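Local coordinates for protein D-xylonate dehydratase (PDB 5OYN) that catalyses the dehydration of D-xylonate, and of D-gluconate with similar efficiency, using a [2Fe-2S] cluster and magnesium in a homotetramer, at residues I59-S64 with V132-C137; R71-L76 with I156-G161; L520-T525 with A548-D553; P512-G517 with G554-P559. All coordinates share one frame; numbering follows the deposited sequence.

Contact 1: I59-S64 with V132-C137. With FES (Fe2/s2 (inorganic) cluster), chain F.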
loop_
_atom_site.group_PDB
_atom_site.type_symbol
_atom_site.label_atom_id
_atom_site.label_comp_id
_atom_site.label_asym_id
_atom_site.label_seq_id
_atom_site.Cartn_x
_atom_site.Cartn_y
_atom_site.Cartn_z
ATOM N N ILE A 59 -13.094 -3.961 10.664
ATOM C CA ILE A 59 -13.389 -3.957 9.233
ATOM C C ILE A 59 -13.059 -5.361 8.739
ATOM O O ILE A 59 -11.891 -5.767 8.747
ATOM C CB ILE A 59 -12.593 -2.879 8.465
ATOM C CG1 ILE A 59 -12.807 -1.501 9.084
ATOM C CG2 ILE A 59 -13.029 -2.786 7.009
ATOM C CD1 ILE A 59 -11.961 -0.424 8.446
ATOM N N ALA A 60 -14.079 -6.121 8.346
ATOM C CA ALA A 60 -13.849 -7.499 7.908
ATOM C C ALA A 60 -13.507 -7.472 6.423
ATOM O O ALA A 60 -14.391 -7.370 5.565
ATOM C CB ALA A 60 -15.046 -8.389 8.206
ATOM N N GLN A 61 -12.203 -7.548 6.135
ATOM C CA GLN A 61 -11.674 -7.441 4.782
ATOM C C GLN A 61 -11.887 -8.735 4.018
ATOM O O GLN A 61 -11.486 -9.811 4.473
ATOM C CB GLN A 61 -10.185 -7.118 4.826
ATOM C CG GLN A 61 -9.549 -7.041 3.457
ATOM C CD GLN A 61 -10.151 -5.939 2.612
ATOM O OE1 GLN A 61 -11.155 -6.148 1.936
ATOM N NE2 GLN A 61 -9.550 -4.748 2.661
ATOM N N THR A 62 -12.489 -8.633 2.841
ATOM C CA THR A 62 -12.699 -9.808 2.016
ATOM C C THR A 62 -11.893 -9.793 0.730
ATOM O O THR A 62 -11.785 -10.837 0.073
ATOM C CB THR A 62 -14.187 -9.966 1.685
ATOM O OG1 THR A 62 -14.674 -8.772 1.050
ATOM C CG2 THR A 62 -14.980 -10.270 2.969
ATOM N N GLY A 63 -11.306 -8.654 0.370
ATOM C CA GLY A 63 -10.552 -8.569 -0.864
ATOM C C GLY A 63 -9.169 -9.163 -0.702
ATOM O O GLY A 63 -8.552 -9.066 0.356
ATOM N N SER A 64 -8.694 -9.802 -1.774
ATOM C CA SER A 64 -7.316 -10.275 -1.882
ATOM C C SER A 64 -7.065 -10.684 -3.327
ATOM O O SER A 64 -7.987 -10.718 -4.151
ATOM C CB SER A 64 -7.035 -11.443 -0.945
ATOM O OG SER A 64 -7.583 -12.623 -1.492
ATOM N N VAL A 132 -17.665 -3.290 10.137
ATOM C CA VAL A 132 -17.998 -2.937 8.769
ATOM C C VAL A 132 -17.719 -4.169 7.926
ATOM O O VAL A 132 -16.564 -4.591 7.794
ATOM C CB VAL A 132 -17.196 -1.733 8.281
ATOM C CG1 VAL A 132 -17.498 -1.476 6.814
ATOM C CG2 VAL A 132 -17.516 -0.524 9.130
ATOM N N LEU A 133 -18.780 -4.760 7.385
ATOM C CA LEU A 133 -18.687 -5.980 6.594
ATOM C C LEU A 133 -18.477 -5.584 5.135
ATOM O O LEU A 133 -19.354 -4.959 4.526
ATOM C CB LEU A 133 -19.951 -6.833 6.757
ATOM C CG LEU A 133 -20.392 -7.227 8.165
ATOM C CD1 LEU A 133 -21.772 -7.800 8.140
ATOM C CD2 LEU A 133 -19.429 -8.219 8.794
ATOM N N THR A 134 -17.322 -5.942 4.573
ATOM C CA THR A 134 -17.041 -5.698 3.162
ATOM C C THR A 134 -17.529 -6.905 2.375
ATOM O O THR A 134 -17.304 -8.048 2.780
ATOM C CB THR A 134 -15.546 -5.449 2.907
ATOM O OG1 THR A 134 -14.798 -6.637 3.184
ATOM C CG2 THR A 134 -15.001 -4.310 3.781
ATOM N N THR A 135 -18.234 -6.658 1.276
ATOM C CA THR A 135 -18.931 -7.725 0.569
ATOM C C THR A 135 -18.859 -7.486 -0.928
ATOM O O THR A 135 -18.758 -6.344 -1.390
ATOM C CB THR A 135 -20.426 -7.827 0.956
ATOM O OG1 THR A 135 -21.108 -6.663 0.479
ATOM C CG2 THR A 135 -20.626 -7.946 2.471
ATOM N N GLY A 136 -18.951 -8.581 -1.677
ATOM C CA GLY A 136 -18.999 -8.549 -3.122
ATOM C C GLY A 136 -19.330 -9.904 -3.716
ATOM O O GLY A 136 -20.495 -10.165 -4.021
ATOM N N CYS A 137 -18.327 -10.769 -3.880
ATOM C CA CYS A 137 -18.543 -12.084 -4.469
ATOM C C CYS A 137 -19.691 -12.792 -3.768
ATOM O O CYS A 137 -19.921 -12.587 -2.571
ATOM C CB CYS A 137 -17.281 -12.941 -4.369
ATOM S SG CYS A 137 -17.256 -14.349 -5.525
HETATM FE FE1 FES F . -17.313 -13.304 -7.593
HETATM FE FE2 FES F . -19.363 -14.014 -9.740
HETATM S S1 FES F . -17.258 -14.574 -9.396
HETATM S S2 FES F . -19.187 -12.372 -8.279
#
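The hydroxyl oxygen of Thr134 is gripped from the 59-64 side by the Ala60 carbonyl and by the amide and hydroxyl of Thr62. Its proton goes to Ala60, with OG1 and Ala60 O 2.5 Å apart and the bond lying in the carbonyl plane on a lone pair. The same OG1 receives a weak bond from the amide of Thr62 (N to OG1 3.1 Å), and the hydroxyl of Thr62 lies 3.0 Å from it, OG1 to OG1. Thr134 holds OG1 between its backbone N and carbonyl carbon (chi1 66°), which sends CG2 toward CG2 of Ile59, 4.1 Å away. With a valine here the Ala60 carbonyl would probably lose its hydroxyl donor, and the Thr62 amide its acceptor. Farther back, Ala60 N bonds Val132 O at 3.0 Å, in parallel register. Gln61 bends at chi2 and OE1 accepts the amide of Gly63, while its NE2 reaches Glu93 and the carbonyl of His73. Past the strand end, Cys137 SG binds the cluster iron FE1 at 2.3 Å, and Cys69 is a further ligand of the cluster. Adjacent parallel strands whose C-terminal loops carry active-site ligands are characteristic of alpha/beta folds, here the N-terminal part of an IlvD/Edd dehydratase.

Contact 2: R71-L76 with I156-G161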
loop_
_atom_site.group_PDB
_atom_site.type_symbol
_atom_site.label_atom_id
_atom_site.label_comp_id
_atom_site.label_asym_id
_atom_site.label_seq_id
_atom_site.Cartn_x
_atom_site.Cartn_y
_atom_site.Cartn_z
ATOM N N ARG A 71 -11.568 -7.583 -4.329
ATOM C CA ARG A 71 -10.261 -6.981 -4.124
ATOM C C ARG A 71 -10.307 -5.457 -4.136
ATOM O O ARG A 71 -9.391 -4.824 -3.590
ATOM C CB ARG A 71 -9.303 -7.505 -5.186
ATOM C CG ARG A 71 -7.859 -7.115 -4.994
ATOM C CD ARG A 71 -7.035 -7.802 -6.058
ATOM N NE ARG A 71 -5.601 -7.573 -5.927
ATOM C CZ ARG A 71 -4.970 -6.497 -6.393
ATOM N NH1 ARG A 71 -5.647 -5.527 -7.009
ATOM N NH2 ARG A 71 -3.658 -6.394 -6.233
ATOM N N ILE A 72 -11.354 -4.856 -4.722
ATOM C CA ILE A 72 -11.518 -3.402 -4.662
ATOM C C ILE A 72 -11.556 -2.906 -3.217
ATOM O O ILE A 72 -11.239 -1.740 -2.940
ATOM C CB ILE A 72 -12.784 -2.957 -5.440
ATOM C CG1 ILE A 72 -12.859 -1.432 -5.517
ATOM C CG2 ILE A 72 -14.058 -3.512 -4.811
ATOM C CD1 ILE A 72 -12.200 -0.855 -6.728
ATOM N N HIS A 73 -11.914 -3.773 -2.276
ATOM C CA HIS A 73 -11.876 -3.366 -0.884
ATOM C C HIS A 73 -10.459 -3.169 -0.369
ATOM O O HIS A 73 -10.296 -2.652 0.734
ATOM C CB HIS A 73 -12.616 -4.386 -0.024
ATOM C CG HIS A 73 -14.098 -4.386 -0.232
ATOM N ND1 HIS A 73 -14.915 -3.396 0.266
ATOM C CD2 HIS A 73 -14.908 -5.250 -0.889
ATOM C CE1 HIS A 73 -16.168 -3.654 -0.064
ATOM N NE2 HIS A 73 -16.192 -4.773 -0.767
ATOM N N LEU A 74 -9.431 -3.555 -1.124
ATOM C CA LEU A 74 -8.076 -3.230 -0.686
ATOM C C LEU A 74 -7.795 -1.740 -0.830
ATOM O O LEU A 74 -7.098 -1.158 0.011
ATOM C CB LEU A 74 -7.054 -4.058 -1.463
ATOM C CG LEU A 74 -7.101 -5.557 -1.139
ATOM C CD1 LEU A 74 -6.062 -6.342 -1.933
ATOM C CD2 LEU A 74 -6.946 -5.805 0.359
ATOM N N ASP A 75 -8.353 -1.096 -1.860
ATOM C CA ASP A 75 -8.250 0.353 -1.975
ATOM C C ASP A 75 -9.353 1.079 -1.209
ATOM O O ASP A 75 -9.095 2.160 -0.660
ATOM C CB ASP A 75 -8.248 0.772 -3.456
ATOM C CG ASP A 75 -7.719 2.216 -3.675
ATOM O OD1 ASP A 75 -6.697 2.399 -4.407
ATOM O OD2 ASP A 75 -8.341 3.166 -3.133
ATOM N N LEU A 76 -10.565 0.504 -1.109
ATOM C CA LEU A 76 -11.637 1.209 -0.407
ATOM C C LEU A 76 -11.462 1.184 1.096
ATOM O O LEU A 76 -12.015 2.053 1.778
ATOM C CB LEU A 76 -13.005 0.622 -0.716
ATOM C CG LEU A 76 -13.547 0.607 -2.127
ATOM C CD1 LEU A 76 -14.858 -0.176 -2.081
ATOM C CD2 LEU A 76 -13.751 2.016 -2.616
ATOM N N ILE A 156 -22.659 -3.069 9.672
ATOM C CA ILE A 156 -23.104 -2.362 8.474
ATOM C C ILE A 156 -22.364 -2.966 7.292
ATOM O O ILE A 156 -21.182 -3.314 7.397
ATOM C CB ILE A 156 -22.880 -0.836 8.619
ATOM C CG1 ILE A 156 -23.613 -0.046 7.549
ATOM C CG2 ILE A 156 -21.384 -0.475 8.670
ATOM C CD1 ILE A 156 -23.365 1.468 7.699
ATOM N N VAL A 157 -23.083 -3.150 6.178
ATOM C CA VAL A 157 -22.493 -3.763 4.993
ATOM C C VAL A 157 -21.961 -2.671 4.085
ATOM O O VAL A 157 -22.611 -1.635 3.885
ATOM C CB VAL A 157 -23.508 -4.643 4.245
ATOM C CG1 VAL A 157 -23.045 -4.877 2.806
ATOM C CG2 VAL A 157 -23.715 -5.973 4.968
ATOM N N LEU A 158 -20.762 -2.897 3.547
ATOM C CA LEU A 158 -20.212 -2.077 2.478
ATOM C C LEU A 158 -20.013 -2.972 1.271
ATOM O O LEU A 158 -19.261 -3.950 1.341
ATOM C CB LEU A 158 -18.894 -1.414 2.885
ATOM C CG LEU A 158 -18.269 -0.562 1.771
ATOM C CD1 LEU A 158 -19.212 0.558 1.304
ATOM C CD2 LEU A 158 -16.974 0.005 2.242
ATOM N N SER A 159 -20.688 -2.648 0.177
ATOM C CA SER A 159 -20.604 -3.442 -1.041
ATOM C C SER A 159 -19.407 -2.995 -1.867
ATOM O O SER A 159 -19.077 -1.809 -1.901
ATOM C CB SER A 159 -21.878 -3.301 -1.878
ATOM O OG SER A 159 -23.035 -3.573 -1.109
ATOM N N GLY A 160 -18.768 -3.954 -2.541
ATOM C CA GLY A 160 -17.753 -3.601 -3.518
ATOM C C GLY A 160 -18.342 -2.961 -4.761
ATOM O O GLY A 160 -17.858 -1.925 -5.232
ATOM N N GLY A 161 -19.413 -3.555 -5.295
ATOM C CA GLY A 161 -20.031 -3.102 -6.519
ATOM C C GLY A 161 -19.655 -3.980 -7.696
ATOM O O GLY A 161 -18.672 -4.727 -7.653
#
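His73 brings the CE1–NE2 end of its imidazole to the backbone that leaves strand 155-159. CE1 lies 3.4 Å from Leu158 O, which stands oblique to the ring, and NE2 lies 3.4 Å from Gly160 CA. NE2 is also close to Gly160 N, but the angle is too poor for a hydrogen bond. Beside the ring, Ile72 sets its CG2 branch 3.9 Å from Gly160 CA, and on the strand Leu158 CG packs 4.2 Å from His73 CE1. A side chain on Gly160 would run into both Ile72 CG2 and His73 NE2, so the close approach depends on glycine. In the next shell, NE2 finds its true partner in the carbonyl of Thr135, on the adjoining strand. The first torsion of His73, with CG beside the backbone N (chi1 -70°), swings the ring off the helix toward this pair of strands. Cut back to alanine, this position would probably leave Thr135 O without its imidazole partner and open a gap beside Leu158 and Gly160. Leu76 N bonds Ile72 O at 3.0 Å, which ties the residue carrying the CG2 contact to the helix. Helix 73-87, which links strands 56-61 and 90-95, thus puts its N-terminal end against strands 130-135 and 155-159, while helix 241-259 packs on Leu158 through Ala247 and on Leu76 through Arg243.

Contact 3: L520-T525 with A548-D553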
loop_
_atom_site.group_PDB
_atom_site.type_symbol
_atom_site.label_atom_id
_atom_site.label_comp_id
_atom_site.label_asym_id
_atom_site.label_seq_id
_atom_site.Cartn_x
_atom_site.Cartn_y
_atom_site.Cartn_z
ATOM N N LEU A 520 -35.987 -37.383 -5.946
ATOM C CA LEU A 520 -35.132 -37.549 -7.113
ATOM C C LEU A 520 -34.241 -38.784 -7.024
ATOM O O LEU A 520 -33.611 -39.137 -8.025
ATOM C CB LEU A 520 -34.278 -36.292 -7.318
ATOM C CG LEU A 520 -35.020 -35.100 -7.942
ATOM C CD1 LEU A 520 -34.122 -33.887 -8.043
ATOM C CD2 LEU A 520 -35.603 -35.455 -9.306
ATOM N N SER A 521 -34.184 -39.458 -5.868
ATOM C CA SER A 521 -33.338 -40.646 -5.764
ATOM C C SER A 521 -33.893 -41.814 -6.566
ATOM O O SER A 521 -33.121 -42.666 -7.017
ATOM C CB SER A 521 -33.142 -41.059 -4.303
ATOM O OG SER A 521 -34.291 -40.803 -3.520
ATOM N N TRP A 522 -35.212 -41.872 -6.773
ATOM C CA TRP A 522 -35.810 -43.003 -7.466
ATOM C C TRP A 522 -36.244 -42.698 -8.889
ATOM O O TRP A 522 -36.632 -43.628 -9.606
ATOM C CB TRP A 522 -37.008 -43.564 -6.678
ATOM C CG TRP A 522 -38.061 -42.583 -6.182
ATOM C CD1 TRP A 522 -38.241 -42.147 -4.888
ATOM C CD2 TRP A 522 -39.108 -41.980 -6.953
ATOM N NE1 TRP A 522 -39.322 -41.290 -4.820
ATOM C CE2 TRP A 522 -39.865 -41.166 -6.074
ATOM C CE3 TRP A 522 -39.467 -42.029 -8.302
ATOM C CZ2 TRP A 522 -40.959 -40.415 -6.505
ATOM C CZ3 TRP A 522 -40.562 -41.280 -8.731
ATOM C CH2 TRP A 522 -41.294 -40.487 -7.833
ATOM N N LEU A 523 -36.185 -41.442 -9.324
ATOM C CA LEU A 523 -36.567 -41.119 -10.694
ATOM C C LEU A 523 -35.599 -41.763 -11.683
ATOM O O LEU A 523 -34.415 -41.960 -11.396
ATOM C CB LEU A 523 -36.616 -39.606 -10.884
ATOM C CG LEU A 523 -36.806 -39.004 -12.275
ATOM C CD1 LEU A 523 -38.276 -38.770 -12.592
ATOM C CD2 LEU A 523 -36.068 -37.692 -12.321
ATOM N N ARG A 524 -36.124 -42.141 -12.844
ATOM C CA ARG A 524 -35.319 -42.813 -13.852
ATOM C C ARG A 524 -35.647 -42.233 -15.215
ATOM O O ARG A 524 -36.773 -41.797 -15.465
ATOM C CB ARG A 524 -35.550 -44.331 -13.854
ATOM C CG ARG A 524 -35.499 -44.983 -12.480
ATOM C CD ARG A 524 -34.071 -45.235 -12.028
ATOM N NE ARG A 524 -33.995 -45.922 -10.738
ATOM C CZ ARG A 524 -33.651 -45.332 -9.594
ATOM N NH1 ARG A 524 -33.357 -44.034 -9.578
ATOM N NH2 ARG A 524 -33.603 -46.035 -8.462
ATOM N N THR A 525 -34.641 -42.220 -16.090
ATOM C CA THR A 525 -34.819 -41.709 -17.444
ATOM C C THR A 525 -36.002 -42.404 -18.115
ATOM O O THR A 525 -36.278 -43.579 -17.865
ATOM C CB THR A 525 -33.525 -41.915 -18.242
ATOM O OG1 THR A 525 -32.444 -41.265 -17.560
ATOM C CG2 THR A 525 -33.632 -41.344 -19.636
ATOM N N ALA A 548 -41.622 -47.785 -4.599
ATOM C CA ALA A 548 -40.899 -48.479 -3.535
ATOM C C ALA A 548 -40.013 -49.600 -4.065
ATOM O O ALA A 548 -39.064 -50.002 -3.377
ATOM C CB ALA A 548 -41.875 -49.028 -2.498
ATOM N N ALA A 549 -40.301 -50.114 -5.264
ATOM C CA ALA A 549 -39.400 -51.077 -5.893
ATOM C C ALA A 549 -38.059 -50.433 -6.220
ATOM O O ALA A 549 -36.999 -51.030 -5.990
ATOM C CB ALA A 549 -40.042 -51.652 -7.155
ATOM N N ARG A 550 -38.089 -49.212 -6.759
ATOM C CA ARG A 550 -36.852 -48.484 -6.998
ATOM C C ARG A 550 -36.164 -48.124 -5.683
ATOM O O ARG A 550 -34.942 -48.266 -5.559
ATOM C CB ARG A 550 -37.139 -47.229 -7.825
ATOM C CG ARG A 550 -38.149 -47.414 -8.947
ATOM C CD ARG A 550 -37.595 -46.934 -10.278
ATOM N NE ARG A 550 -38.628 -46.697 -11.287
ATOM C CZ ARG A 550 -38.974 -45.493 -11.739
ATOM N NH1 ARG A 550 -38.384 -44.399 -11.268
ATOM N NH2 ARG A 550 -39.915 -45.378 -12.669
ATOM N N LYS A 551 -36.938 -47.676 -4.683
ATOM C CA LYS A 551 -36.351 -47.224 -3.421
ATOM C C LYS A 551 -35.530 -48.313 -2.749
ATOM O O LYS A 551 -34.595 -48.012 -1.995
ATOM C CB LYS A 551 -37.440 -46.747 -2.461
ATOM C CG LYS A 551 -37.832 -45.301 -2.624
ATOM C CD LYS A 551 -38.546 -44.793 -1.392
ATOM C CE LYS A 551 -39.730 -43.928 -1.780
ATOM N NZ LYS A 551 -40.420 -43.389 -0.573
ATOM N N GLN A 552 -35.869 -49.577 -2.995
ATOM C CA GLN A 552 -35.127 -50.680 -2.407
ATOM C C GLN A 552 -33.840 -50.982 -3.161
ATOM O O GLN A 552 -33.015 -51.752 -2.661
ATOM C CB GLN A 552 -36.023 -51.927 -2.335
ATOM C CG GLN A 552 -37.186 -51.777 -1.352
ATOM C CD GLN A 552 -37.061 -52.690 -0.139
ATOM O OE1 GLN A 552 -36.885 -53.904 -0.272
ATOM N NE2 GLN A 552 -37.138 -52.101 1.056
ATOM N N ASP A 553 -33.646 -50.386 -4.340
ATOM C CA ASP A 553 -32.341 -50.417 -4.993
ATOM C C ASP A 553 -31.342 -49.465 -4.336
ATOM O O ASP A 553 -30.130 -49.604 -4.561
ATOM C CB ASP A 553 -32.479 -50.073 -6.476
ATOM C CG ASP A 553 -32.748 -51.292 -7.336
ATOM O OD1 ASP A 553 -33.645 -51.214 -8.203
ATOM O OD2 ASP A 553 -32.060 -52.323 -7.149
#
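The backbones approach most closely at Trp522 and Arg550, whose CA atoms are 5.6 Å apart where the loop 520-525 passes helix 544-551. This is loop-on-helix packing in the C-terminal part of the protein: the loop leads into strand 528-532 of a mixed sheet, and the helix follows strand 537-540, outermost in the sheet within this chain. Arg550 buries more surface here than any other residue. Its chain bends at chi2, and NH1 donates to Trp522 O at 2.5 Å, with the oxygen in the guanidinium plane and the N-H...O angle 144°. The same NH1 forms a salt bridge with Asp527, whose carboxylate also accepts the amide of Arg524, so one acid is tied to the helix and the loop together and probably offsets the nearby arginine charges. Arg524 slides past Arg550 in the opposite direction and lays CG over one face of its guanidinium, 3.6 Å from Arg550 CZ. The two guanidinium planes are 36° apart and do not stack. Trp522 meets the helix with its CB, 3.8 Å from Arg550 CB, while Lys551 runs alongside the indole, its CE 3.9 Å from Trp522 CD1. The far end of Arg524 turns back onto its own loop. There NH1 grips two carbonyls, donating nearly straight (164°) to Ser521 O at 2.9 Å and, from above the carbonyl plane, to Leu523 O at 3.0 Å.

Contact 4: P512-G517 with G554-P559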
loop_
_atom_site.group_PDB
_atom_site.type_symbol
_atom_site.label_atom_id
_atom_site.label_comp_id
_atom_site.label_asym_id
_atom_site.label_seq_id
_atom_site.Cartn_x
_atom_site.Cartn_y
_atom_site.Cartn_z
ATOM N N PRO A 512 -36.080 -32.485 -0.189
ATOM C CA PRO A 512 -34.707 -32.895 0.123
ATOM C C PRO A 512 -34.006 -33.479 -1.098
ATOM O O PRO A 512 -34.660 -34.053 -1.976
ATOM C CB PRO A 512 -34.888 -33.956 1.220
ATOM C CG PRO A 512 -36.371 -34.357 1.173
ATOM C CD PRO A 512 -37.066 -33.532 0.141
ATOM N N GLU A 513 -32.688 -33.313 -1.153
ATOM C CA GLU A 513 -31.929 -33.724 -2.321
ATOM C C GLU A 513 -31.945 -35.241 -2.469
ATOM O O GLU A 513 -32.256 -35.982 -1.535
ATOM C CB GLU A 513 -30.483 -33.237 -2.221
ATOM C CG GLU A 513 -29.750 -33.863 -1.066
ATOM C CD GLU A 513 -28.347 -33.349 -0.899
ATOM O OE1 GLU A 513 -27.498 -33.682 -1.759
ATOM O OE2 GLU A 513 -28.097 -32.632 0.100
ATOM N N SER A 514 -31.578 -35.692 -3.670
ATOM C CA SER A 514 -31.453 -37.119 -3.944
ATOM C C SER A 514 -30.639 -37.833 -2.866
ATOM O O SER A 514 -31.096 -38.815 -2.279
ATOM C CB SER A 514 -30.822 -37.315 -5.326
ATOM O OG SER A 514 -30.127 -38.545 -5.416
ATOM N N ALA A 515 -29.445 -37.327 -2.564
ATOM C CA ALA A 515 -28.487 -38.082 -1.765
ATOM C C ALA A 515 -28.940 -38.347 -0.331
ATOM O O ALA A 515 -28.257 -39.099 0.379
ATOM C CB ALA A 515 -27.140 -37.359 -1.740
ATOM N N ILE A 516 -30.040 -37.754 0.132
ATOM C CA ILE A 516 -30.561 -38.151 1.438
ATOM C C ILE A 516 -31.951 -38.752 1.261
ATOM O O ILE A 516 -32.787 -38.711 2.172
ATOM C CB ILE A 516 -30.562 -36.986 2.445
ATOM C CG1 ILE A 516 -31.468 -35.842 2.000
ATOM C CG2 ILE A 516 -29.150 -36.505 2.692
ATOM C CD1 ILE A 516 -32.010 -35.046 3.183
ATOM N N GLY A 517 -32.198 -39.330 0.091
ATOM C CA GLY A 517 -33.451 -40.012 -0.151
ATOM C C GLY A 517 -34.623 -39.122 -0.479
ATOM O O GLY A 517 -35.757 -39.458 -0.131
ATOM N N GLY A 554 -31.822 -48.508 -3.543
ATOM C CA GLY A 554 -30.979 -47.607 -2.785
ATOM C C GLY A 554 -30.805 -46.250 -3.454
ATOM O O GLY A 554 -31.200 -46.018 -4.602
ATOM N N ILE A 555 -30.193 -45.345 -2.695
ATOM C CA ILE A 555 -29.900 -43.989 -3.174
ATOM C C ILE A 555 -28.777 -44.055 -4.200
ATOM O O ILE A 555 -27.813 -44.820 -4.007
ATOM C CB ILE A 555 -29.514 -43.087 -2.000
ATOM C CG1 ILE A 555 -30.506 -43.227 -0.847
ATOM C CG2 ILE A 555 -29.409 -41.646 -2.440
ATOM C CD1 ILE A 555 -29.832 -43.255 0.515
ATOM N N PRO A 556 -28.849 -43.298 -5.297
ATOM C CA PRO A 556 -27.704 -43.228 -6.216
ATOM C C PRO A 556 -26.435 -42.788 -5.493
ATOM O O PRO A 556 -26.478 -42.115 -4.457
ATOM C CB PRO A 556 -28.149 -42.197 -7.261
ATOM C CG PRO A 556 -29.647 -42.245 -7.223
ATOM C CD PRO A 556 -30.033 -42.584 -5.813
ATOM N N ALA A 557 -25.293 -43.185 -6.053
ATOM C CA ALA A 557 -24.016 -43.015 -5.375
ATOM C C ALA A 557 -23.538 -41.569 -5.449
ATOM O O ALA A 557 -23.845 -40.835 -6.391
ATOM C CB ALA A 557 -22.962 -43.943 -5.978
ATOM N N VAL A 558 -22.779 -41.166 -4.431
ATOM C CA VAL A 558 -22.206 -39.819 -4.373
ATOM C C VAL A 558 -20.758 -39.911 -3.916
ATOM O O VAL A 558 -20.388 -40.784 -3.122
ATOM C CB VAL A 558 -22.996 -38.898 -3.416
ATOM C CG1 VAL A 558 -24.356 -38.604 -3.981
ATOM C CG2 VAL A 558 -23.100 -39.514 -2.031
ATOM N N PRO A 559 -19.912 -38.997 -4.406
ATOM C CA PRO A 559 -18.467 -39.111 -4.146
ATOM C C PRO A 559 -18.125 -39.075 -2.663
ATOM O O PRO A 559 -18.763 -38.378 -1.868
ATOM C CB PRO A 559 -17.884 -37.897 -4.877
ATOM C CG PRO A 559 -18.891 -37.573 -5.935
ATOM C CD PRO A 559 -20.218 -37.872 -5.308
#
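Ile555 (chi1 -48°) holds CG2 anti to its backbone N and so brings this branch to Ser514 and Ala515, while Val558 (chi1 -69°) holds CG1 anti to its carbonyl carbon and meets Ala515. Their partners form a short 3-10 turn at 514-515, in the loop that follows strand 507-511 in the C-terminal part of the chain. Their own segment belongs to an extended, proline-containing connection between helices 544-551 and 564-572. Gly554 is the first residue after the helix to leave helical backbone angles, and its positive phi suits a glycine. The contact is van der Waals packing at the surface, with no hydrogen bond crossing it. Ile555 CG2 sits over the turn, 3.3 Å from Ser514 O and 3.7 Å from Ala515 CA. Farther along, Val558 CG1 packs on the methyl of Ala515, 3.8 Å from its CB. Between these two residues the ring of Pro556 comes to the hydroxyl of Ser514, its CD 4.1 Å from Ser514 OG, and the ring also touches Arg460 of strand 455-460. The turn itself is held by its own backbone and by residues elsewhere in the chain. Ile516 N bonds Glu513 O at 3.3 Å, and the Glu513 carboxylate takes the amides of Ile465 and Gly466 and the side chain of Gln575. Asp495 accepts the amide of Ser514. At the end of 554-559, Pro559 packs on Arg597 of a second subunit. Ser514 O, the carbonyl beneath Ile555 CG2, is the acceptor that closes the turn, receiving Gly517 N at 2.7 Å.

In the fold
From the N terminus, strand 56-61 opens contact 1 and helix 73-87 opens contact 2. Strands 130-135 and 155-159 close them in the same order, so the two loops cross. They share one parallel sheet, with centres 6 Å apart, and Thr135 O probably bonds Gly160 N between them. In the C-terminal part, contact 4 joins the loop after strand 507-511 to the connection between helices 544-551 and 564-572. Nested inside it, contact 3 joins the loop before strand 528-532 to helix 544-551. These two also touch, Ser521 O lying 3.3 Å from Pro556 CD. Contacts 1 and 3, about 44 Å apart between centres, lie on opposite sides of the chain's centre.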